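Local coordinates for protein Non-heme chloroperoxidase CPO-A1 (Streptomyces aureofaciens, PDB 1A8Q) that halogenates organic substrates without haem or metal, may chlorinate in 7-chlorotetracycline biosynthesis and can also brominate, at residues A[4-9]-A[73-78]; A[113-118]-A[209-214]; A[162-167]-A[222-227]; A[170-175]-A[255-260]. All blocks are in the same frame, centred on the assembly; numbering follows the deposited sequence.

In the fold
From the N terminus, interaction 1 closes first: the turn 4-9, between the two opening strands of the sheet, meets helix 69-82, and the loop is complete before any other contact begins. The remaining three cross one another. Interaction 2 opens on strand 112-118 and closes at 209-214, before the neighbouring strand 215-220. Inside that span start interaction 3, from the end of helix 137-162 to the loop carrying the catalytic D223, and interaction 4, which ties together the lead-ins of helices 174-184 and 260-272. Interactions 3 and 4 touch, F163 packing on V172 and V257, and interactions 2 and 4 meet at L118 and A255. Interaction 1 lies across the chain's centre from 3 and 4.

Interaction 1: A[4-9]-A[73-78]; sequences TTRDGV and ADDLND
A salt-bridge network joins R6, in the turn that follows strand 2-4, to D75 and D78 on one side of helix 69-82. The guanidinium grips D75 end-on, NH1 and NH2 both reaching the same oxygen, OD1, with R6 NH1 at 2.8 Å from D75 OD1. D75 OD2 also meets R55. NH1 of R6 donates as well to OD2 of D78 at 2.8 Å, nearly in the guanidinium plane. That OD2 has a second donor, since the backbone N of R6 reaches D78 OD2 at 2.9 Å along a fairly straight line (164°), from the other face of the carboxylate. In the alpha/beta hydrolase fold the first two strands form an antiparallel hairpin at the edge of the sheet, and here its type I turn, T5 to G8, is what docks on the helix. D74 completes the setting differently: its CB lies over the centre of the guanidinium, 3.4 Å from R6 CZ, while its carboxylate turns to R106 and H107. On the opposite face OD2 of D7 makes a charge-only salt bridge, with no N-H pointing at it. T5 places its OG1 between its own N and carbonyl carbon (chi1 69°), where it takes the backbone N-H of D7 in an ST turn. The same hydroxyl donates to a water that in turn donates to D7 OD2 and to D75 OD1.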
loop_
_atom_site.group_PDB
_atom_site.type_symbol
_atom_site.label_atom_id
_atom_site.label_comp_id
_atom_site.label_asym_id
_atom_site.label_seq_id
_atom_site.Cartn_x
_atom_site.Cartn_y
_atom_site.Cartn_z
ATOM N N THR A 4 -4.120 2.658 20.440
ATOM C CA THR A 4 -5.595 2.595 20.531
ATOM C C THR A 4 -6.166 3.850 19.856
ATOM O O THR A 4 -5.750 4.960 20.195
ATOM C CB THR A 4 -6.033 2.490 21.987
ATOM O OG1 THR A 4 -5.469 1.303 22.570
ATOM C CG2 THR A 4 -7.549 2.413 22.104
ATOM N N THR A 5 -7.072 3.639 18.904
ATOM C CA THR A 5 -7.571 4.778 18.138
ATOM C C THR A 5 -8.608 5.530 18.963
ATOM O O THR A 5 -9.092 5.062 19.990
ATOM C CB THR A 5 -8.189 4.400 16.790
ATOM O OG1 THR A 5 -9.415 3.689 17.049
ATOM C CG2 THR A 5 -7.257 3.520 15.974
ATOM N N ARG A 6 -9.068 6.625 18.349
ATOM C CA ARG A 6 -10.131 7.433 18.943
ATOM C C ARG A 6 -11.419 6.656 19.149
ATOM O O ARG A 6 -12.267 7.026 19.986
ATOM C CB ARG A 6 -10.396 8.558 17.925
ATOM C CG ARG A 6 -11.003 7.984 16.638
ATOM C CD ARG A 6 -10.690 8.824 15.402
ATOM N NE ARG A 6 -11.148 8.131 14.192
ATOM C CZ ARG A 6 -10.479 7.127 13.631
ATOM N NH1 ARG A 6 -9.304 6.779 14.131
ATOM N NH2 ARG A 6 -10.954 6.493 12.579
ATOM N N ASP A 7 -11.646 5.597 18.404
ATOM C CA ASP A 7 -12.819 4.750 18.488
ATOM C C ASP A 7 -12.623 3.504 19.345
ATOM O O ASP A 7 -13.527 2.648 19.344
ATOM C CB ASP A 7 -13.184 4.170 17.116
ATOM C CG ASP A 7 -13.513 5.237 16.096
ATOM O OD1 ASP A 7 -14.258 6.166 16.460
ATOM O OD2 ASP A 7 -13.019 5.093 14.956
ATOM N N GLY A 8 -11.454 3.322 19.931
ATOM C CA GLY A 8 -11.223 2.161 20.783
ATOM C C GLY A 8 -10.705 0.969 19.994
ATOM O O GLY A 8 -10.601 -0.131 20.561
ATOM N N VAL A 9 -10.306 1.179 18.751
ATOM C CA VAL A 9 -9.800 0.075 17.927
ATOM C C VAL A 9 -8.329 -0.132 18.256
ATOM O O VAL A 9 -7.655 0.874 18.480
ATOM C CB VAL A 9 -10.010 0.383 16.443
ATOM C CG1 VAL A 9 -9.306 -0.586 15.515
ATOM C CG2 VAL A 9 -11.525 0.275 16.170
ATOM N N ALA A 73 -7.401 6.693 7.007
ATOM C CA ALA A 73 -6.536 7.874 7.207
ATOM C C ALA A 73 -6.581 8.399 8.615
ATOM O O ALA A 73 -5.594 8.894 9.173
ATOM C CB ALA A 73 -7.019 8.972 6.226
ATOM N N ASP A 74 -7.720 8.365 9.319
ATOM C CA ASP A 74 -7.843 8.862 10.663
ATOM C C ASP A 74 -7.125 7.903 11.627
ATOM O O ASP A 74 -6.612 8.327 12.655
ATOM C CB ASP A 74 -9.279 9.106 11.131
ATOM C CG ASP A 74 -9.959 10.237 10.370
ATOM O OD1 ASP A 74 -9.321 10.973 9.627
ATOM O OD2 ASP A 74 -11.218 10.359 10.508
ATOM N N ASP A 75 -7.210 6.595 11.329
ATOM C CA ASP A 75 -6.442 5.642 12.142
ATOM C C ASP A 75 -4.949 5.938 11.987
ATOM O O ASP A 75 -4.265 5.952 13.018
ATOM C CB ASP A 75 -6.726 4.205 11.707
ATOM C CG ASP A 75 -8.122 3.715 12.091
ATOM O OD1 ASP A 75 -8.873 4.349 12.833
ATOM O OD2 ASP A 75 -8.438 2.592 11.615
ATOM N N LEU A 76 -4.482 6.235 10.790
ATOM C CA LEU A 76 -3.075 6.607 10.576
ATOM C C LEU A 76 -2.766 7.889 11.340
ATOM O O LEU A 76 -1.753 7.984 12.051
ATOM C CB LEU A 76 -2.795 6.715 9.071
ATOM C CG LEU A 76 -1.395 7.240 8.690
ATOM C CD1 LEU A 76 -0.361 6.212 9.147
ATOM C CD2 LEU A 76 -1.287 7.471 7.193
ATOM N N ASN A 77 -3.695 8.865 11.308
ATOM C CA ASN A 77 -3.491 10.094 12.085
ATOM C C ASN A 77 -3.339 9.819 13.567
ATOM O O ASN A 77 -2.508 10.424 14.262
ATOM C CB ASN A 77 -4.629 11.096 11.833
ATOM C CG ASN A 77 -4.465 12.358 12.669
ATOM O OD1 ASN A 77 -5.267 12.690 13.545
ATOM N ND2 ASN A 77 -3.389 13.056 12.421
ATOM N N ASP A 78 -4.142 8.889 14.104
ATOM C CA ASP A 78 -4.049 8.565 15.534
ATOM C C ASP A 78 -2.682 7.966 15.863
ATOM O O ASP A 78 -2.141 8.301 16.914
ATOM C CB ASP A 78 -5.154 7.599 15.989
ATOM C CG ASP A 78 -6.523 8.255 16.101
ATOM O OD1 ASP A 78 -6.607 9.509 16.160
ATOM O OD2 ASP A 78 -7.514 7.511 16.113
HETATM O O HOH W 1 -10.800 3.671 14.751
#

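Interaction 2: A[113-118]-A[209-214]; sequences RSAVLL and KKFDIP
The N-H of A115 donates to the carbonyl of P214, 3.1 Å from A115 N to P214 O, and apolar groups close round this bond. It belongs to the central sheet of the alpha/beta hydrolase fold, where strand 112-118 runs parallel to strand 215-220; the bond lies at the point where the loop 209-214 leads into that second strand, and A115 pairs next with L216. I213 extends its CD1 against the strand backbone, 3.7 Å from S114 C, and on to the methyl of A115, with I213 CD1 at 4.0 Å from A115 CB. A first torsion of 54° in I213 directs the extended CG1-CD1 branch to these two atoms. F211 arrives beside it, its ring meeting the same methyl at 4.2 Å from F211 CE2 to A115 CB. Farther out, L100 and V104 of helix 96-107 pack on the F211 ring, and L100 also touches A115 and L117, so the phenyl group lies between sheet and helix. The hydroxyl of S114 faces another neighbour, bonding to T89 on strand 88-93, while F271 of helix 260-272 touches the same residue. The guanidinium of R113 likewise leaves the contact, for D87 and the C-terminal carboxylate of K274. Its backbone stays: the carbonyl O of R113 rests against the proline ring, 3.3 Å from P214 CD.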
loop_
_atom_site.group_PDB
_atom_site.type_symbol
_atom_site.label_atom_id
_atom_site.label_comp_id
_atom_site.label_asym_id
_atom_site.label_seq_id
_atom_site.Cartn_x
_atom_site.Cartn_y
_atom_site.Cartn_z
ATOM N N ARG A 113 7.617 14.893 5.755
ATOM C CA ARG A 113 8.746 15.347 4.949
ATOM C C ARG A 113 8.541 14.983 3.497
ATOM O O ARG A 113 8.821 15.799 2.593
ATOM C CB ARG A 113 10.040 14.680 5.445
ATOM C CG ARG A 113 11.218 15.123 4.551
ATOM C CD ARG A 113 12.471 14.704 5.311
ATOM N NE ARG A 113 13.637 15.431 4.917
ATOM C CZ ARG A 113 14.700 15.686 5.664
ATOM N NH1 ARG A 113 14.792 15.306 6.926
ATOM N NH2 ARG A 113 15.652 16.399 5.067
ATOM N N SER A 114 8.152 13.735 3.216
ATOM C CA SER A 114 8.080 13.259 1.843
ATOM C C SER A 114 7.190 11.988 1.787
ATOM O O SER A 114 6.781 11.523 2.844
ATOM C CB SER A 114 9.460 12.938 1.260
ATOM O OG SER A 114 10.137 12.035 2.172
ATOM N N ALA A 115 6.933 11.521 0.580
ATOM C CA ALA A 115 6.023 10.381 0.392
ATOM C C ALA A 115 6.463 9.530 -0.773
ATOM O O ALA A 115 7.121 9.961 -1.717
ATOM C CB ALA A 115 4.610 10.882 0.066
ATOM N N VAL A 116 6.168 8.213 -0.653
ATOM C CA VAL A 116 6.523 7.284 -1.718
ATOM C C VAL A 116 5.258 6.488 -2.049
ATOM O O VAL A 116 4.681 5.923 -1.119
ATOM C CB VAL A 116 7.603 6.267 -1.278
ATOM C CG1 VAL A 116 7.901 5.280 -2.390
ATOM C CG2 VAL A 116 8.885 7.029 -0.866
ATOM N N LEU A 117 4.915 6.397 -3.320
ATOM C CA LEU A 117 3.726 5.641 -3.738
ATOM C C LEU A 117 4.236 4.488 -4.565
ATOM O O LEU A 117 4.694 4.655 -5.691
ATOM C CB LEU A 117 2.814 6.551 -4.589
ATOM C CG LEU A 117 2.038 7.637 -3.847
ATOM C CD1 LEU A 117 1.264 8.415 -4.934
ATOM C CD2 LEU A 117 1.011 7.134 -2.856
ATOM N N LEU A 118 4.213 3.269 -4.002
ATOM C CA LEU A 118 4.685 2.100 -4.746
ATOM C C LEU A 118 3.518 1.307 -5.282
ATOM O O LEU A 118 2.679 0.816 -4.478
ATOM C CB LEU A 118 5.458 1.202 -3.709
ATOM C CG LEU A 118 5.929 -0.148 -4.264
ATOM C CD1 LEU A 118 6.957 -0.031 -5.372
ATOM C CD2 LEU A 118 6.565 -1.002 -3.139
ATOM N N LYS A 209 -3.729 16.701 -5.561
ATOM C CA LYS A 209 -3.383 18.108 -5.846
ATOM C C LYS A 209 -2.990 18.870 -4.588
ATOM O O LYS A 209 -2.418 19.985 -4.641
ATOM C CB LYS A 209 -4.593 18.754 -6.537
ATOM C CG LYS A 209 -4.926 18.279 -7.942
ATOM C CD LYS A 209 -6.251 18.929 -8.376
ATOM C CE LYS A 209 -6.662 18.545 -9.780
ATOM N NZ LYS A 209 -7.964 19.251 -10.131
ATOM N N LYS A 210 -3.268 18.376 -3.386
ATOM C CA LYS A 210 -2.898 18.984 -2.134
ATOM C C LYS A 210 -1.502 18.581 -1.661
ATOM O O LYS A 210 -1.073 19.120 -0.636
ATOM C CB LYS A 210 -3.921 18.665 -1.044
ATOM C CG LYS A 210 -5.299 19.198 -1.465
ATOM C CD LYS A 210 -6.301 19.070 -0.332
ATOM C CE LYS A 210 -7.322 20.217 -0.448
ATOM N NZ LYS A 210 -6.704 21.478 0.088
ATOM N N PHE A 211 -0.826 17.707 -2.375
ATOM C CA PHE A 211 0.533 17.311 -1.973
ATOM C C PHE A 211 1.451 18.527 -2.164
ATOM O O PHE A 211 1.280 19.228 -3.177
ATOM C CB PHE A 211 1.018 16.157 -2.823
ATOM C CG PHE A 211 0.602 14.759 -2.378
ATOM C CD1 PHE A 211 -0.719 14.465 -2.173
ATOM C CD2 PHE A 211 1.569 13.773 -2.261
ATOM C CE1 PHE A 211 -1.111 13.178 -1.785
ATOM C CE2 PHE A 211 1.193 12.483 -1.876
ATOM C CZ PHE A 211 -0.141 12.200 -1.646
ATOM N N ASP A 212 2.326 18.767 -1.226
ATOM C CA ASP A 212 3.279 19.874 -1.356
ATOM C C ASP A 212 4.629 19.426 -0.800
ATOM O O ASP A 212 5.330 20.183 -0.111
ATOM C CB ASP A 212 2.721 21.094 -0.627
ATOM C CG ASP A 212 2.486 20.958 0.849
ATOM O OD1 ASP A 212 2.584 19.839 1.415
ATOM O OD2 ASP A 212 2.218 21.970 1.536
ATOM N N ILE A 213 4.839 18.105 -0.801
ATOM C CA ILE A 213 6.093 17.512 -0.316
ATOM C C ILE A 213 6.677 16.673 -1.427
ATOM O O ILE A 213 5.936 16.227 -2.303
ATOM C CB ILE A 213 5.827 16.590 0.900
ATOM C CG1 ILE A 213 4.763 15.534 0.562
ATOM C CG2 ILE A 213 5.414 17.430 2.112
ATOM C CD1 ILE A 213 4.522 14.573 1.728
ATOM N N PRO A 214 7.985 16.412 -1.461
ATOM C CA PRO A 214 8.603 15.618 -2.499
ATOM C C PRO A 214 7.916 14.238 -2.506
ATOM O O PRO A 214 7.742 13.727 -1.406
ATOM C CB PRO A 214 10.067 15.491 -2.093
ATOM C CG PRO A 214 10.292 16.559 -1.103
ATOM C CD PRO A 214 8.969 16.976 -0.510
#

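Interaction 3: A[162-167]-A[222-227]; sequences FFSANR and DDQVVP
The loop that carries the acid of the catalytic triad is fastened here to the end of helix 137-162, with S164, N166 and R167 meeting D222 and Q224. D222, directly before the triad aspartate D223, is held side-on by R167, whose chain bends at chi2 (-64°) to lay the guanidinium beside it: NE bonds to D222 OD2 at 3.0 Å and NH2 to D222 OD1 at 2.9 Å. Both oxygens are met on the syn side, clearly tilted from the carboxylate plane, and both bonds lie close to the guanidinium plane. Q224 and N166 approach from opposite directions with their amides only 9° from coplanar, forming a reciprocal pair. NE2 of Q224 donates to OD1 of N166 at 2.9 Å, almost perfectly straight, and ND2 of N166 returns the bond to OE1 of Q224 at 3.2 Å. S164, the positive-phi residue of the Schellman motif that ends the helix, sends its OG to the carbonyl O of D222 at 2.8 Å. A water bridges that hydroxyl to the backbone N of Q224. Next to these polar pairs, V225 CG2 touches F162 CA at 3.9 Å, and the F162 ring lies edge-to-face with the catalytic H252. D223 OD1 accepts from V225 N in an Asx turn and from V226 N in the wider Asx motif. These two donors probably limit the rotation of the carboxylate, consistent with OD2 meeting H252 ND1, while the charged and amide pairs join the loop to the segment after the helix.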
loop_
_atom_site.group_PDB
_atom_site.type_symbol
_atom_site.label_atom_id
_atom_site.label_comp_id
_atom_site.label_asym_id
_atom_site.label_seq_id
_atom_site.Cartn_x
_atom_site.Cartn_y
_atom_site.Cartn_z
ATOM N N PHE A 162 -0.655 -11.493 -8.497
ATOM C CA PHE A 162 -0.044 -10.463 -7.661
ATOM C C PHE A 162 1.459 -10.379 -7.947
ATOM O O PHE A 162 2.036 -9.295 -7.949
ATOM C CB PHE A 162 -0.292 -10.840 -6.200
ATOM C CG PHE A 162 -0.029 -9.776 -5.181
ATOM C CD1 PHE A 162 1.227 -9.654 -4.622
ATOM C CD2 PHE A 162 -1.078 -8.981 -4.748
ATOM C CE1 PHE A 162 1.463 -8.677 -3.645
ATOM C CE2 PHE A 162 -0.859 -8.043 -3.752
ATOM C CZ PHE A 162 0.413 -7.913 -3.248
ATOM N N PHE A 163 2.108 -11.513 -8.170
ATOM C CA PHE A 163 3.553 -11.551 -8.390
ATOM C C PHE A 163 3.909 -11.770 -9.848
ATOM O O PHE A 163 5.109 -11.935 -10.138
ATOM C CB PHE A 163 4.167 -12.748 -7.603
ATOM C CG PHE A 163 4.100 -12.582 -6.115
ATOM C CD1 PHE A 163 4.750 -11.577 -5.449
ATOM C CD2 PHE A 163 3.317 -13.473 -5.357
ATOM C CE1 PHE A 163 4.689 -11.404 -4.078
ATOM C CE2 PHE A 163 3.253 -13.321 -3.982
ATOM C CZ PHE A 163 3.927 -12.303 -3.336
ATOM N N SER A 164 2.949 -11.703 -10.774
ATOM C CA SER A 164 3.212 -11.987 -12.187
ATOM C C SER A 164 3.989 -13.279 -12.318
ATOM O O SER A 164 4.916 -13.459 -13.125
ATOM C CB SER A 164 4.015 -10.849 -12.875
ATOM O OG SER A 164 3.197 -9.692 -12.854
ATOM N N ALA A 165 3.507 -14.322 -11.607
ATOM C CA ALA A 165 4.247 -15.579 -11.561
ATOM C C ALA A 165 3.991 -16.443 -12.782
ATOM O O ALA A 165 4.482 -17.581 -12.890
ATOM C CB ALA A 165 3.832 -16.297 -10.265
ATOM N N ASN A 166 3.190 -15.952 -13.713
ATOM C CA ASN A 166 2.965 -16.605 -14.989
ATOM C C ASN A 166 4.072 -16.287 -15.990
ATOM O O ASN A 166 4.090 -16.896 -17.071
ATOM C CB ASN A 166 1.603 -16.197 -15.564
ATOM C CG ASN A 166 1.258 -14.749 -15.283
ATOM O OD1 ASN A 166 2.039 -13.814 -15.458
ATOM N ND2 ASN A 166 0.022 -14.539 -14.808
ATOM N N ARG A 167 4.976 -15.372 -15.678
ATOM C CA ARG A 167 6.037 -15.063 -16.643
ATOM C C ARG A 167 7.181 -16.047 -16.555
ATOM O O ARG A 167 7.719 -16.251 -15.476
ATOM C CB ARG A 167 6.559 -13.645 -16.417
ATOM C CG ARG A 167 5.438 -12.625 -16.378
ATOM C CD ARG A 167 4.757 -12.598 -17.747
ATOM N NE ARG A 167 4.027 -11.342 -17.897
ATOM C CZ ARG A 167 3.121 -11.179 -18.868
ATOM N NH1 ARG A 167 2.852 -12.189 -19.686
ATOM N NH2 ARG A 167 2.523 -10.008 -19.012
ATOM N N ASP A 222 4.672 -4.484 -15.514
ATOM C CA ASP A 222 3.952 -5.732 -15.662
ATOM C C ASP A 222 3.044 -5.966 -14.443
ATOM O O ASP A 222 2.899 -7.100 -13.942
ATOM C CB ASP A 222 4.899 -6.923 -15.865
ATOM C CG ASP A 222 4.158 -8.171 -16.287
ATOM O OD1 ASP A 222 3.140 -8.074 -17.004
ATOM O OD2 ASP A 222 4.526 -9.278 -15.839
ATOM N N ASP A 223 2.500 -4.867 -13.941
ATOM C CA ASP A 223 1.595 -4.952 -12.772
ATOM C C ASP A 223 0.224 -5.392 -13.278
ATOM O O ASP A 223 -0.521 -4.676 -13.956
ATOM C CB ASP A 223 1.604 -3.614 -12.048
ATOM C CG ASP A 223 0.924 -3.663 -10.701
ATOM O OD1 ASP A 223 -0.076 -4.423 -10.602
ATOM O OD2 ASP A 223 1.379 -2.954 -9.795
ATOM N N GLN A 224 -0.123 -6.614 -12.871
ATOM C CA GLN A 224 -1.389 -7.225 -13.331
ATOM C C GLN A 224 -2.521 -6.950 -12.377
ATOM O O GLN A 224 -3.638 -7.502 -12.537
ATOM C CB GLN A 224 -1.134 -8.740 -13.460
ATOM C CG GLN A 224 -0.125 -9.143 -14.506
ATOM C CD GLN A 224 0.181 -10.623 -14.592
ATOM O OE1 GLN A 224 -0.652 -11.446 -14.198
ATOM N NE2 GLN A 224 1.346 -10.985 -15.114
ATOM N N VAL A 225 -2.324 -6.122 -11.369
ATOM C CA VAL A 225 -3.340 -5.808 -10.358
ATOM C C VAL A 225 -3.735 -4.330 -10.462
ATOM O O VAL A 225 -4.935 -3.989 -10.479
ATOM C CB VAL A 225 -2.831 -6.106 -8.938
ATOM C CG1 VAL A 225 -3.861 -5.807 -7.849
ATOM C CG2 VAL A 225 -2.414 -7.584 -8.801
ATOM N N VAL A 226 -2.740 -3.445 -10.513
ATOM C CA VAL A 226 -2.941 -1.996 -10.552
ATOM C C VAL A 226 -2.253 -1.490 -11.816
ATOM O O VAL A 226 -1.044 -1.403 -11.878
ATOM C CB VAL A 226 -2.387 -1.343 -9.284
ATOM C CG1 VAL A 226 -2.529 0.182 -9.305
ATOM C CG2 VAL A 226 -3.117 -1.882 -8.031
ATOM N N PRO A 227 -3.011 -1.183 -12.860
ATOM C CA PRO A 227 -2.418 -0.907 -14.167
ATOM C C PRO A 227 -1.644 0.393 -14.187
ATOM O O PRO A 227 -2.178 1.428 -13.826
ATOM C CB PRO A 227 -3.607 -0.872 -15.124
ATOM C CG PRO A 227 -4.772 -0.554 -14.241
ATOM C CD PRO A 227 -4.489 -1.322 -12.956
HETATM O O HOH W 2 1.554 -8.299 -11.140
#

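Interaction 4: A[170-175]-A[255-260]; sequences NKVTQG and AMVPGD
K171 takes an unusual first torsion, chi1 -116°, and bends again at chi2 and chi4, which carries the rest of its chain away from the contact; CB stays against the P258 carbonyl, 3.9 Å from K171 CB to P258 O. For V172 the torsion sets CG1 anti to the backbone N (chi1 -175°), and the other branch, CG2, is the one that meets V257, at 4.4 Å between V172 CG2 and V257 CG2. The proline ring lies alongside the turn that precedes helix 174-184, with P258 CD 3.5 Å from K171 O. The next ring carbon is almost as near, P258 CG lying 3.6 Å from K171 O. At the far end CG2 of T173 just reaches the ring, 4.5 Å from P258 CG. N170 shapes the approach from inside its own segment, OD1 accepting the N-H of V172 on a lone pair in an Asx turn. T173 stands at the N-cap of helix 174-184 and turns OG1 to the backbone N of N176. G259 occupies the same position before helix 260-272, so the lead-ins to two helices of the alpha/beta hydrolase fold meet here, one following helix 137-162 and one near the end of the chain. F163 touches both valines and extends this apolar patch toward the contact near the triad. Across the two segments the contacts are all van der Waals, made by methyls, ring carbons and two carbonyl oxygens, K171 O against the proline ring and P258 O near K171 CB; a directional bond comes from outside, where N176 donates to the carbonyl of M256, and probably adds to the hold of this small surface contact.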
loop_
_atom_site.group_PDB
_atom_site.type_symbol
_atom_site.label_atom_id
_atom_site.label_comp_id
_atom_site.label_asym_id
_atom_site.label_seq_id
_atom_site.Cartn_x
_atom_site.Cartn_y
_atom_site.Cartn_z
ATOM N N ASN A 170 10.600 -16.132 -14.063
ATOM C CA ASN A 170 10.458 -15.177 -12.963
ATOM C C ASN A 170 11.202 -15.706 -11.727
ATOM O O ASN A 170 11.548 -16.896 -11.681
ATOM C CB ASN A 170 8.979 -14.944 -12.635
ATOM C CG ASN A 170 8.341 -16.200 -12.098
ATOM O OD1 ASN A 170 8.597 -16.574 -10.946
ATOM N ND2 ASN A 170 7.547 -16.891 -12.903
ATOM N N LYS A 171 11.368 -14.831 -10.753
ATOM C CA LYS A 171 12.138 -15.129 -9.554
ATOM C C LYS A 171 11.263 -15.319 -8.315
ATOM O O LYS A 171 11.751 -15.364 -7.175
ATOM C CB LYS A 171 13.106 -13.978 -9.261
ATOM C CG LYS A 171 14.550 -14.393 -9.361
ATOM C CD LYS A 171 15.011 -14.822 -10.733
ATOM C CE LYS A 171 16.555 -14.793 -10.757
ATOM N NZ LYS A 171 17.122 -16.054 -10.170
ATOM N N VAL A 172 9.971 -15.444 -8.561
ATOM C CA VAL A 172 9.019 -15.632 -7.458
ATOM C C VAL A 172 9.194 -17.050 -6.902
ATOM O O VAL A 172 9.187 -18.027 -7.664
ATOM C CB VAL A 172 7.576 -15.481 -7.986
ATOM C CG1 VAL A 172 6.620 -15.557 -6.792
ATOM C CG2 VAL A 172 7.401 -14.152 -8.710
ATOM N N THR A 173 9.236 -17.171 -5.572
ATOM C CA THR A 173 9.369 -18.495 -4.987
ATOM C C THR A 173 8.007 -19.040 -4.581
ATOM O O THR A 173 7.062 -18.256 -4.414
ATOM C CB THR A 173 10.223 -18.416 -3.702
ATOM O OG1 THR A 173 9.574 -17.581 -2.750
ATOM C CG2 THR A 173 11.560 -17.707 -3.992
ATOM N N GLN A 174 7.999 -20.334 -4.275
ATOM C CA GLN A 174 6.729 -20.886 -3.755
ATOM C C GLN A 174 6.501 -20.240 -2.393
ATOM O O GLN A 174 5.399 -19.946 -1.961
ATOM C CB GLN A 174 6.802 -22.405 -3.610
ATOM C CG GLN A 174 5.547 -23.018 -2.977
ATOM C CD GLN A 174 4.322 -22.791 -3.825
ATOM O OE1 GLN A 174 4.413 -22.916 -5.052
ATOM N NE2 GLN A 174 3.196 -22.395 -3.241
ATOM N N GLY A 175 7.621 -20.016 -1.670
ATOM C CA GLY A 175 7.541 -19.317 -0.388
ATOM C C GLY A 175 6.823 -17.987 -0.476
ATOM O O GLY A 175 6.144 -17.571 0.462
ATOM N N ALA A 255 8.044 -5.236 -3.450
ATOM C CA ALA A 255 8.724 -5.178 -2.165
ATOM C C ALA A 255 9.099 -6.564 -1.627
ATOM O O ALA A 255 9.941 -6.623 -0.718
ATOM C CB ALA A 255 7.820 -4.507 -1.128
ATOM N N MET A 256 8.456 -7.625 -2.125
ATOM C CA MET A 256 8.697 -8.968 -1.609
ATOM C C MET A 256 9.418 -9.908 -2.544
ATOM O O MET A 256 9.869 -10.991 -2.138
ATOM C CB MET A 256 7.288 -9.588 -1.286
ATOM C CG MET A 256 6.741 -9.009 0.002
ATOM S SD MET A 256 4.934 -9.384 0.112
ATOM C CE MET A 256 4.324 -8.202 -1.050
ATOM N N VAL A 257 9.549 -9.567 -3.835
ATOM C CA VAL A 257 10.109 -10.521 -4.810
ATOM C C VAL A 257 11.627 -10.360 -4.899
ATOM O O VAL A 257 12.130 -9.241 -5.000
ATOM C CB VAL A 257 9.516 -10.241 -6.204
ATOM C CG1 VAL A 257 10.223 -11.080 -7.277
ATOM C CG2 VAL A 257 8.022 -10.569 -6.290
ATOM N N PRO A 258 12.382 -11.435 -4.844
ATOM C CA PRO A 258 13.844 -11.352 -4.945
ATOM C C PRO A 258 14.262 -10.528 -6.165
ATOM O O PRO A 258 13.698 -10.720 -7.237
ATOM C CB PRO A 258 14.265 -12.807 -5.174
ATOM C CG PRO A 258 13.217 -13.589 -4.431
ATOM C CD PRO A 258 11.929 -12.846 -4.716
ATOM N N GLY A 259 15.284 -9.731 -6.007
ATOM C CA GLY A 259 15.829 -8.911 -7.106
ATOM C C GLY A 259 15.163 -7.545 -7.141
ATOM O O GLY A 259 15.769 -6.468 -6.934
ATOM N N ASP A 260 13.820 -7.559 -7.315
ATOM C CA ASP A 260 13.107 -6.292 -7.308
ATOM C C ASP A 260 13.149 -5.638 -5.965
ATOM O O ASP A 260 13.159 -4.424 -5.838
ATOM C CB ASP A 260 11.640 -6.499 -7.720
ATOM C CG ASP A 260 11.499 -6.811 -9.202
ATOM O OD1 ASP A 260 12.489 -7.081 -9.906
ATOM O OD2 ASP A 260 10.354 -6.841 -9.667
#